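Local coordinates for protein LbaCas13a H328A (C2c2) (Lachnospiraceae bacterium NK4A179, PDB 5WLH) that binds a CRISPR guide RNA and, as a Cas13a (C2c2) nuclease, probably cleaves RNA, preferentially at adenosines, once a target pairs with that guide, at residues A1153-L1158 with K1217-T1222; I156-F161 with K200-N205; S979-Y984 with P1035-N1040. All blocks are in the same frame, centred on the assembly; numbering follows the deposited sequence.

Interaction 1. Residues A1153-L1158 with K1217-T1222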
loop_
_atom_site.group_PDB
_atom_site.type_symbol
_atom_site.label_atom_id
_atom_site.label_comp_id
_atom_site.label_asym_id
_atom_site.label_seq_id
_atom_site.Cartn_x
_atom_site.Cartn_y
_atom_site.Cartn_z
ATOM N N ALA A 1153 32.188 -8.182 26.537
ATOM C CA ALA A 1153 32.691 -6.814 26.462
ATOM C C ALA A 1153 32.358 -6.163 25.128
ATOM O O ALA A 1153 31.864 -5.031 25.093
ATOM C CB ALA A 1153 34.203 -6.791 26.687
ATOM N N THR A 1154 32.654 -6.845 24.020
ATOM C CA THR A 1154 32.515 -6.217 22.708
ATOM C C THR A 1154 31.074 -6.161 22.218
ATOM O O THR A 1154 30.803 -5.509 21.202
ATOM C CB THR A 1154 33.364 -6.941 21.669
ATOM O OG1 THR A 1154 32.985 -8.326 21.627
ATOM C CG2 THR A 1154 34.857 -6.804 21.992
ATOM N N TYR A 1155 30.156 -6.834 22.904
ATOM C CA TYR A 1155 28.737 -6.622 22.647
ATOM C C TYR A 1155 28.322 -5.207 23.022
ATOM O O TYR A 1155 27.503 -4.589 22.327
ATOM C CB TYR A 1155 27.940 -7.650 23.440
ATOM C CG TYR A 1155 26.444 -7.656 23.233
ATOM C CD1 TYR A 1155 25.878 -8.386 22.201
ATOM C CD2 TYR A 1155 25.606 -6.994 24.111
ATOM C CE1 TYR A 1155 24.500 -8.430 22.019
ATOM C CE2 TYR A 1155 24.227 -7.032 23.947
ATOM C CZ TYR A 1155 23.688 -7.761 22.904
ATOM O OH TYR A 1155 22.320 -7.802 22.741
ATOM N N VAL A 1156 28.876 -4.681 24.123
ATOM C CA VAL A 1156 28.504 -3.365 24.628
ATOM C C VAL A 1156 29.408 -2.284 24.057
ATOM O O VAL A 1156 28.949 -1.185 23.736
ATOM C CB VAL A 1156 28.543 -3.370 26.172
ATOM C CG1 VAL A 1156 28.081 -2.027 26.747
ATOM C CG2 VAL A 1156 27.711 -4.511 26.727
ATOM N N THR A 1157 30.696 -2.583 23.902
ATOM C CA THR A 1157 31.675 -1.553 23.592
ATOM C C THR A 1157 32.704 -2.099 22.619
ATOM O O THR A 1157 33.313 -3.140 22.881
ATOM C CB THR A 1157 32.371 -1.079 24.879
ATOM O OG1 THR A 1157 31.406 -0.448 25.739
ATOM C CG2 THR A 1157 33.485 -0.099 24.560
ATOM N N LEU A 1158 32.915 -1.396 21.512
ATOM C CA LEU A 1158 34.014 -1.703 20.608
ATOM C C LEU A 1158 35.089 -0.641 20.769
ATOM O O LEU A 1158 34.800 0.554 20.718
ATOM C CB LEU A 1158 33.554 -1.759 19.152
ATOM C CG LEU A 1158 32.960 -3.068 18.639
ATOM C CD1 LEU A 1158 32.145 -2.784 17.378
ATOM C CD2 LEU A 1158 34.043 -4.120 18.374
ATOM N N LYS A 1217 31.579 -13.255 16.513
ATOM C CA LYS A 1217 32.069 -14.629 16.539
ATOM C C LYS A 1217 32.746 -14.981 17.850
ATOM O O LYS A 1217 32.810 -16.161 18.211
ATOM C CB LYS A 1217 33.026 -14.839 15.383
ATOM C CG LYS A 1217 33.121 -16.246 14.916
ATOM C CD LYS A 1217 33.119 -16.276 13.430
ATOM C CE LYS A 1217 34.019 -17.352 12.954
ATOM N NZ LYS A 1217 33.615 -18.610 13.636
ATOM N N SER A 1218 33.263 -13.985 18.553
ATOM C CA SER A 1218 33.886 -14.200 19.845
ATOM C C SER A 1218 32.880 -14.604 20.921
ATOM O O SER A 1218 33.271 -15.236 21.912
ATOM C CB SER A 1218 34.609 -12.921 20.236
ATOM O OG SER A 1218 33.883 -11.793 19.757
ATOM N N PHE A 1219 31.597 -14.270 20.734
ATOM C CA PHE A 1219 30.614 -14.374 21.806
ATOM C C PHE A 1219 30.471 -15.821 22.267
ATOM O O PHE A 1219 30.345 -16.745 21.455
ATOM C CB PHE A 1219 29.257 -13.821 21.345
ATOM C CG PHE A 1219 29.240 -12.317 21.072
ATOM C CD1 PHE A 1219 30.219 -11.472 21.583
ATOM C CD2 PHE A 1219 28.223 -11.753 20.305
ATOM C CE1 PHE A 1219 30.184 -10.104 21.326
ATOM C CE2 PHE A 1219 28.187 -10.381 20.042
ATOM C CZ PHE A 1219 29.173 -9.560 20.551
ATOM N N GLU A 1220 30.519 -16.018 23.582
ATOM C CA GLU A 1220 30.458 -17.355 24.158
ATOM C C GLU A 1220 29.038 -17.819 24.440
ATOM O O GLU A 1220 28.766 -19.024 24.369
ATOM C CB GLU A 1220 31.268 -17.403 25.456
ATOM C CG GLU A 1220 32.767 -17.272 25.270
ATOM C CD GLU A 1220 33.503 -18.426 25.912
ATOM O OE1 GLU A 1220 32.896 -19.512 25.995
ATOM O OE2 GLU A 1220 34.662 -18.254 26.341
ATOM N N ASN A 1221 28.128 -16.898 24.758
ATOM C CA ASN A 1221 26.772 -17.252 25.163
ATOM C C ASN A 1221 25.861 -17.604 23.991
ATOM O O ASN A 1221 24.692 -17.939 24.216
ATOM C CB ASN A 1221 26.154 -16.110 25.978
ATOM C CG ASN A 1221 26.526 -14.739 25.442
ATOM O OD1 ASN A 1221 26.946 -14.598 24.293
ATOM N ND2 ASN A 1221 26.374 -13.719 26.280
ATOM N N THR A 1222 26.356 -17.542 22.758
ATOM C CA THR A 1222 25.575 -17.953 21.601
ATOM C C THR A 1222 26.507 -18.557 20.560
ATOM O O THR A 1222 27.731 -18.419 20.631
ATOM C CB THR A 1222 24.788 -16.780 20.989
ATOM O OG1 THR A 1222 24.083 -17.231 19.823
ATOM C CG2 THR A 1222 25.731 -15.636 20.600
#
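Tyr1155 and Phe1219 form an offset edge-to-face aromatic pair, the edge of the tyrosine turned toward the face of the phenylalanine. The ring centroids lie 5.7 Å apart and the planes meet at 67°, so the contact is nearer a T-shape than a parallel stack. It joins the short helix 1153-1156 to the loop after helix 1205-1216, as structural packing about 14 Å from the bound RNA at the nearest atoms, probably within the region of the second HEPN domain as in other Cas13a enzymes. On the tyrosine side the touching edge is CD1, with CE2 of Phe1219 3.7 Å from Tyr1155 CD1 and close to the plane of the tyrosine ring. The root of the tyrosine takes part as well, since its CB packs against Phe1219 CZ at 3.7 Å.

Thr1154 meets another side of the phenylalanine. Its OG1 lies at the ring edge, near the ring plane, 3.3 Å from Phe1219 CE1, so the oxygen faces the slightly positive rim of hydrogens instead of the pi cloud. A threonine suits this place: it is small enough to lie beside a ring, and its hydroxyl is polar enough for a partly exposed margin.

Both rings are buried and held from further out. With CG anti to the backbone N (chi1 -176°), the tyrosine ring is directed toward helix 1106-1145, touching Cys1144 and Leu1145, and its OH is hydrogen-bonded to His1141 ND1. A tyrosine can thus pack by its edge while its polar end is satisfied at depth. The carbonyl of Thr1154 is bonded to the hydroxyl of Tyr1215. Where helix 1153-1156 gives way to strand 1157-1160, Ala1153 O accepts from two amides, Val1156 N at 3.2 Å and Thr1157 N at 3.0 Å.

Interaction 2. Residues I156-F161 with K200-N205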
loop_
_atom_site.group_PDB
_atom_site.type_symbol
_atom_site.label_atom_id
_atom_site.label_comp_id
_atom_site.label_asym_id
_atom_site.label_seq_id
_atom_site.Cartn_x
_atom_site.Cartn_y
_atom_site.Cartn_z
ATOM N N ILE A 156 -42.155 1.976 29.439
ATOM C CA ILE A 156 -41.049 1.117 29.030
ATOM C C ILE A 156 -41.298 -0.310 29.499
ATOM O O ILE A 156 -40.372 -1.003 29.929
ATOM C CB ILE A 156 -39.704 1.653 29.544
ATOM C CG1 ILE A 156 -39.747 1.888 31.058
ATOM C CG2 ILE A 156 -39.353 2.943 28.814
ATOM C CD1 ILE A 156 -38.392 1.733 31.726
ATOM N N SER A 157 -42.546 -0.757 29.404
ATOM C CA SER A 157 -42.927 -2.125 29.719
ATOM C C SER A 157 -43.064 -2.953 28.447
ATOM O O SER A 157 -43.175 -2.426 27.338
ATOM C CB SER A 157 -44.248 -2.156 30.499
ATOM O OG SER A 157 -45.331 -1.789 29.654
ATOM N N GLU A 158 -43.051 -4.274 28.625
ATOM C CA GLU A 158 -43.314 -5.163 27.501
ATOM C C GLU A 158 -44.679 -4.881 26.893
ATOM O O GLU A 158 -44.837 -4.888 25.666
ATOM C CB GLU A 158 -43.229 -6.617 27.950
ATOM C CG GLU A 158 -43.515 -7.600 26.831
ATOM C CD GLU A 158 -43.138 -9.025 27.193
ATOM O OE1 GLU A 158 -43.376 -9.940 26.369
ATOM O OE2 GLU A 158 -42.612 -9.222 28.300
ATOM N N THR A 159 -45.679 -4.642 27.741
ATOM C CA THR A 159 -47.025 -4.373 27.240
ATOM C C THR A 159 -47.023 -3.189 26.280
ATOM O O THR A 159 -47.549 -3.279 25.164
ATOM C CB THR A 159 -47.984 -4.122 28.408
ATOM O OG1 THR A 159 -48.072 -5.295 29.231
ATOM C CG2 THR A 159 -49.369 -3.767 27.880
ATOM N N ASN A 160 -46.407 -2.075 26.684
ATOM C CA ASN A 160 -46.386 -0.904 25.815
ATOM C C ASN A 160 -45.529 -1.141 24.577
ATOM O O ASN A 160 -45.878 -0.693 23.479
ATOM C CB ASN A 160 -45.887 0.319 26.576
ATOM C CG ASN A 160 -46.179 1.600 25.838
ATOM O OD1 ASN A 160 -47.241 1.741 25.232
ATOM N ND2 ASN A 160 -45.220 2.517 25.832
ATOM N N PHE A 161 -44.402 -1.843 24.727
ATOM C CA PHE A 161 -43.600 -2.163 23.552
ATOM C C PHE A 161 -44.383 -3.038 22.579
ATOM O O PHE A 161 -44.343 -2.821 21.362
ATOM C CB PHE A 161 -42.291 -2.844 23.979
ATOM C CG PHE A 161 -41.134 -1.885 24.191
ATOM C CD1 PHE A 161 -41.227 -0.845 25.101
ATOM C CD2 PHE A 161 -39.943 -2.048 23.489
ATOM C CE1 PHE A 161 -40.154 0.033 25.303
ATOM C CE2 PHE A 161 -38.875 -1.182 23.684
ATOM C CZ PHE A 161 -38.976 -0.148 24.591
ATOM N N LYS A 200 -36.513 -11.345 20.490
ATOM C CA LYS A 200 -37.295 -12.429 19.913
ATOM C C LYS A 200 -38.461 -12.813 20.819
ATOM O O LYS A 200 -39.588 -12.996 20.350
ATOM C CB LYS A 200 -36.413 -13.642 19.653
ATOM C CG LYS A 200 -37.243 -14.862 19.279
ATOM C CD LYS A 200 -36.522 -15.787 18.347
ATOM C CE LYS A 200 -37.498 -16.809 17.779
ATOM N NZ LYS A 200 -36.764 -17.851 17.028
ATOM N N LYS A 201 -38.203 -12.929 22.118
ATOM C CA LYS A 201 -39.253 -13.285 23.068
ATOM C C LYS A 201 -40.358 -12.242 23.066
ATOM O O LYS A 201 -41.549 -12.577 23.066
ATOM C CB LYS A 201 -38.647 -13.420 24.464
ATOM C CG LYS A 201 -39.612 -13.756 25.591
ATOM C CD LYS A 201 -38.824 -14.389 26.756
ATOM C CE LYS A 201 -39.719 -14.708 27.956
ATOM N NZ LYS A 201 -38.908 -15.161 29.140
ATOM N N LEU A 202 -39.968 -10.968 23.043
ATOM C CA LEU A 202 -40.933 -9.881 22.965
ATOM C C LEU A 202 -41.761 -9.961 21.688
ATOM O O LEU A 202 -42.986 -9.798 21.726
ATOM C CB LEU A 202 -40.190 -8.551 23.040
ATOM C CG LEU A 202 -40.949 -7.284 22.675
ATOM C CD1 LEU A 202 -41.958 -7.016 23.726
ATOM C CD2 LEU A 202 -39.972 -6.117 22.575
ATOM N N LEU A 203 -41.115 -10.217 20.548
ATOM C CA LEU A 203 -41.846 -10.259 19.283
ATOM C C LEU A 203 -42.773 -11.464 19.213
ATOM O O LEU A 203 -43.865 -11.384 18.637
ATOM C CB LEU A 203 -40.870 -10.279 18.108
ATOM C CG LEU A 203 -40.165 -8.941 17.889
ATOM C CD1 LEU A 203 -39.006 -9.111 16.914
ATOM C CD2 LEU A 203 -41.172 -7.919 17.373
ATOM N N MET A 204 -42.346 -12.601 19.763
ATOM C CA MET A 204 -43.233 -13.763 19.784
ATOM C C MET A 204 -44.446 -13.509 20.670
ATOM O O MET A 204 -45.572 -13.889 20.313
ATOM C CB MET A 204 -42.466 -15.007 20.235
ATOM C CG MET A 204 -41.367 -15.439 19.251
ATOM S SD MET A 204 -41.949 -16.179 17.708
ATOM C CE MET A 204 -42.412 -17.827 18.270
ATOM N N ASN A 205 -44.240 -12.865 21.822
ATOM C CA ASN A 205 -45.365 -12.472 22.659
ATOM C C ASN A 205 -46.241 -11.445 21.951
ATOM O O ASN A 205 -47.475 -11.503 22.038
ATOM C CB ASN A 205 -44.869 -11.919 23.999
ATOM C CG ASN A 205 -44.129 -12.971 24.837
ATOM O OD1 ASN A 205 -44.237 -14.171 24.577
ATOM N ND2 ASN A 205 -43.368 -12.516 25.838
#
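Glu158 and Leu202 bring their backbones within 7.0 Å, CA to CA, where the first turn of helix 158-166 lies beside helix 193-206. Leu202 fills the space between the two: its CD1 lies 3.5 Å from Glu158 CG, so the methylene part of the acid serves as apolar packing. The other branch, CD2, comes 4.2 Å from CD2 of the Phe161 ring, and Ile162, Ile165 and Phe222 also touch this leucine. A branched side chain suits a place with neighbours on several sides.

Beyond its CG, Glu158 stays extended, and with CG anti to the backbone N (chi1 179°) the carboxylate reaches across to Asn205. There Asn205 ND2 donates to Glu158 OE1 over 2.6 Å, almost straight at 174°, into the syn lone pair. Carboxylate and amide are nearly coplanar, 15° apart. Ser157 starts the helix as its N-cap, OG accepting from Asn160 N at 3.2 Å.

The bond pairs a probably charged acceptor with a neutral donor, so it likely leaves negative charge on Glu158, where the positive end of the helix dipole would favour it.

Interaction 3. Residues S979-Y984 with P1035-N1040. With nucleotides of chain B.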
loop_
_atom_site.group_PDB
_atom_site.type_symbol
_atom_site.label_atom_id
_atom_site.label_comp_id
_atom_site.label_asym_id
_atom_site.label_seq_id
_atom_site.Cartn_x
_atom_site.Cartn_y
_atom_site.Cartn_z
ATOM N N SER A 979 14.655 8.615 -33.391
ATOM C CA SER A 979 14.079 8.286 -34.690
ATOM C C SER A 979 15.008 7.415 -35.518
ATOM O O SER A 979 14.651 7.033 -36.636
ATOM C CB SER A 979 13.728 9.558 -35.466
ATOM O OG SER A 979 14.797 10.477 -35.440
ATOM N N GLU A 980 16.187 7.095 -34.992
ATOM C CA GLU A 980 17.187 6.302 -35.694
ATOM C C GLU A 980 17.087 4.856 -35.223
ATOM O O GLU A 980 17.384 4.551 -34.060
ATOM C CB GLU A 980 18.586 6.861 -35.441
ATOM C CG GLU A 980 18.778 8.311 -35.860
ATOM C CD GLU A 980 18.568 8.521 -37.350
ATOM O OE1 GLU A 980 18.795 7.564 -38.124
ATOM O OE2 GLU A 980 18.180 9.642 -37.745
ATOM N N ILE A 981 16.674 3.964 -36.129
ATOM C CA ILE A 981 16.681 2.534 -35.827
ATOM C C ILE A 981 18.058 2.101 -35.344
ATOM O O ILE A 981 18.179 1.268 -34.437
ATOM C CB ILE A 981 16.239 1.720 -37.058
ATOM C CG1 ILE A 981 14.772 1.989 -37.392
ATOM C CG2 ILE A 981 16.470 0.231 -36.829
ATOM C CD1 ILE A 981 14.371 1.564 -38.803
ATOM N N SER A 982 19.117 2.671 -35.935
ATOM C CA SER A 982 20.488 2.281 -35.617
ATOM C C SER A 982 20.890 2.649 -34.198
ATOM O O SER A 982 21.937 2.190 -33.726
ATOM C CB SER A 982 21.468 2.927 -36.596
ATOM O OG SER A 982 21.301 4.333 -36.628
ATOM N N ASP A 983 20.106 3.485 -33.519
ATOM C CA ASP A 983 20.356 3.711 -32.103
ATOM C C ASP A 983 20.012 2.488 -31.270
ATOM O O ASP A 983 20.527 2.347 -30.154
ATOM C CB ASP A 983 19.574 4.928 -31.609
ATOM C CG ASP A 983 20.302 6.228 -31.875
ATOM O OD1 ASP A 983 21.516 6.171 -32.158
ATOM O OD2 ASP A 983 19.677 7.304 -31.773
ATOM N N TYR A 984 19.166 1.600 -31.787
ATOM C CA TYR A 984 18.687 0.455 -31.031
ATOM C C TYR A 984 19.050 -0.883 -31.646
ATOM O O TYR A 984 19.103 -1.882 -30.921
ATOM C CB TYR A 984 17.161 0.536 -30.863
ATOM C CG TYR A 984 16.738 1.835 -30.214
ATOM C CD1 TYR A 984 16.973 2.067 -28.861
ATOM C CD2 TYR A 984 16.129 2.833 -30.954
ATOM C CE1 TYR A 984 16.603 3.264 -28.267
ATOM C CE2 TYR A 984 15.758 4.031 -30.375
ATOM C CZ TYR A 984 15.990 4.237 -29.027
ATOM O OH TYR A 984 15.625 5.427 -28.462
ATOM N N PRO A 1035 11.915 -0.654 -42.016
ATOM C CA PRO A 1035 10.798 -0.926 -41.106
ATOM C C PRO A 1035 10.513 0.297 -40.246
ATOM O O PRO A 1035 11.403 1.102 -39.957
ATOM C CB PRO A 1035 11.296 -2.110 -40.270
ATOM C CG PRO A 1035 12.341 -2.759 -41.128
ATOM C CD PRO A 1035 12.993 -1.650 -41.887
ATOM N N LYS A 1036 9.248 0.460 -39.877
ATOM C CA LYS A 1036 8.862 1.623 -39.095
ATOM C C LYS A 1036 9.398 1.491 -37.675
ATOM O O LYS A 1036 9.253 0.441 -37.043
ATOM C CB LYS A 1036 7.342 1.779 -39.082
ATOM C CG LYS A 1036 6.868 3.126 -38.565
ATOM C CD LYS A 1036 5.381 3.114 -38.297
ATOM C CE LYS A 1036 4.978 4.258 -37.383
ATOM N NZ LYS A 1036 3.586 4.075 -36.875
ATOM N N LEU A 1037 10.032 2.548 -37.181
ATOM C CA LEU A 1037 10.455 2.578 -35.785
ATOM C C LEU A 1037 9.206 2.580 -34.914
ATOM O O LEU A 1037 8.423 3.535 -34.940
ATOM C CB LEU A 1037 11.329 3.801 -35.520
ATOM C CG LEU A 1037 12.277 3.786 -34.313
ATOM C CD1 LEU A 1037 11.515 3.846 -32.993
ATOM C CD2 LEU A 1037 13.164 2.560 -34.342
ATOM N N ASN A 1038 8.999 1.499 -34.167
ATOM C CA ASN A 1038 7.817 1.348 -33.333
ATOM C C ASN A 1038 8.184 1.639 -31.879
ATOM O O ASN A 1038 8.948 0.890 -31.259
ATOM C CB ASN A 1038 7.211 -0.046 -33.477
ATOM C CG ASN A 1038 5.901 -0.183 -32.737
ATOM O OD1 ASN A 1038 5.880 -0.254 -31.505
ATOM N ND2 ASN A 1038 4.790 -0.209 -33.481
ATOM N N ARG A 1039 7.605 2.714 -31.351
ATOM C CA ARG A 1039 7.857 3.169 -29.989
ATOM C C ARG A 1039 7.674 2.061 -28.954
ATOM O O ARG A 1039 8.508 1.887 -28.055
ATOM C CB ARG A 1039 6.910 4.325 -29.705
ATOM C CG ARG A 1039 7.195 5.025 -28.464
ATOM C CD ARG A 1039 6.719 6.445 -28.549
ATOM N NE ARG A 1039 7.069 7.086 -27.303
ATOM C CZ ARG A 1039 6.393 6.869 -26.187
ATOM N NH1 ARG A 1039 5.327 6.072 -26.215
ATOM N NH2 ARG A 1039 6.759 7.460 -25.065
ATOM N N ASN A 1040 6.578 1.312 -29.050
ATOM C CA ASN A 1040 6.303 0.288 -28.048
ATOM C C ASN A 1040 7.280 -0.877 -28.149
ATOM O O ASN A 1040 7.638 -1.487 -27.130
ATOM C CB ASN A 1040 4.862 -0.199 -28.189
ATOM C CG ASN A 1040 3.849 0.897 -27.887
ATOM O OD1 ASN A 1040 4.127 1.830 -27.125
ATOM N ND2 ASN A 1040 2.680 0.798 -28.491
ATOM P P A B 36 2.823 12.195 -22.459
ATOM O OP1 A B 36 3.446 12.935 -23.579
ATOM O OP2 A B 36 1.916 12.879 -21.514
ATOM O "O5'" A B 36 2.028 10.947 -23.016
ATOM C "C5'" A B 36 0.900 11.132 -23.853
ATOM C "C4'" A B 36 0.959 10.209 -25.040
ATOM O "O4'" A B 36 2.139 10.495 -25.837
ATOM C "C3'" A B 36 1.036 8.733 -24.715
ATOM O "O3'" A B 36 0.471 8.068 -25.844
ATOM C "C2'" A B 36 2.548 8.497 -24.680
ATOM O "O2'" A B 36 2.944 7.152 -24.810
ATOM C "C1'" A B 36 2.988 9.352 -25.864
ATOM N N9 A B 36 4.353 9.866 -25.835
ATOM C C8 A B 36 5.082 10.377 -24.789
ATOM N N7 A B 36 6.257 10.833 -25.155
ATOM C C5 A B 36 6.285 10.638 -26.534
ATOM C C6 A B 36 7.251 10.915 -27.523
ATOM N N6 A B 36 8.438 11.472 -27.257
ATOM N N1 A B 36 6.954 10.592 -28.804
ATOM C C2 A B 36 5.769 10.036 -29.073
ATOM N N3 A B 36 4.783 9.735 -28.230
ATOM C C4 A B 36 5.112 10.063 -26.964
#
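Ile981 and Leu1037 pack side by side between the loop segment 979-984, where Tyr984 N bonds back to Ile981 O, and the stretch that leads from strand 1034-1035 into the N-cap of helix 1039-1047. This is the tight part of the contact. The two side chains slide past each other in opposite directions, and Ile981 CG1 lies 3.5 Å from Leu1037 CD2, closer than carbons usually come. CG1 stands beside the isoleucine's backbone N (chi1 -67°), so that CD1 can reach back along segment 1035-1040 to the carbonyl oxygen of Pro1035, 3.2 Å from Ile981 CD1. Tyr991, from helix 988-995, touches both Ile981 and Pro1035, while Ile977 and Ile1042 adjoin Leu1037; branched aliphatics fit such close quarters.

The other side of this loop is looser. Glu980 and Ser982 start away from 1035-1040 and are exposed, as suits their polar groups.

Further along, Arg1039 serves the RNA. Extended from CG to NE, it brings its guanidinium over the base of A36 of chain B, whose C4 sits 3.4 Å above the guanidinium plane, over its centre. NH1 adds only a weak hydrogen bond to O2' of A36 of chain B, 3.0 Å long and bent to 122°, while NH2 is bonded to Gly975 O. With an alanine in place of Arg1039, the base of A36 of chain B would probably lose its guanidinium cover, and Gly975 O this donor. Just before the arginine, Asn1038 caps the helix, its OD1 accepting from Ile1041 N.

Reading from the N terminus, interaction 2 comes first, closing a loop of 38 residues, largely helical, and tying helix 158-166 to helix 193-206 within the N-terminal helical part. Interaction 3 follows, closing 50 residues that run through helix 988-995 and helix 1008-1017 and joining the loop after helix 960-974 to the segment leading into helix 1039-1047. Interaction 1 comes last, spanning 58 residues that include strand 1166-1169 and helix 1171-1180, and ties helix 1153-1156 to the loop after helix 1205-1216. The three loops are in series: none nests in or crosses another. In space their centres are 61 to 82 Å apart, and interactions 2 and 3 lie on opposite sides of the chain's centre.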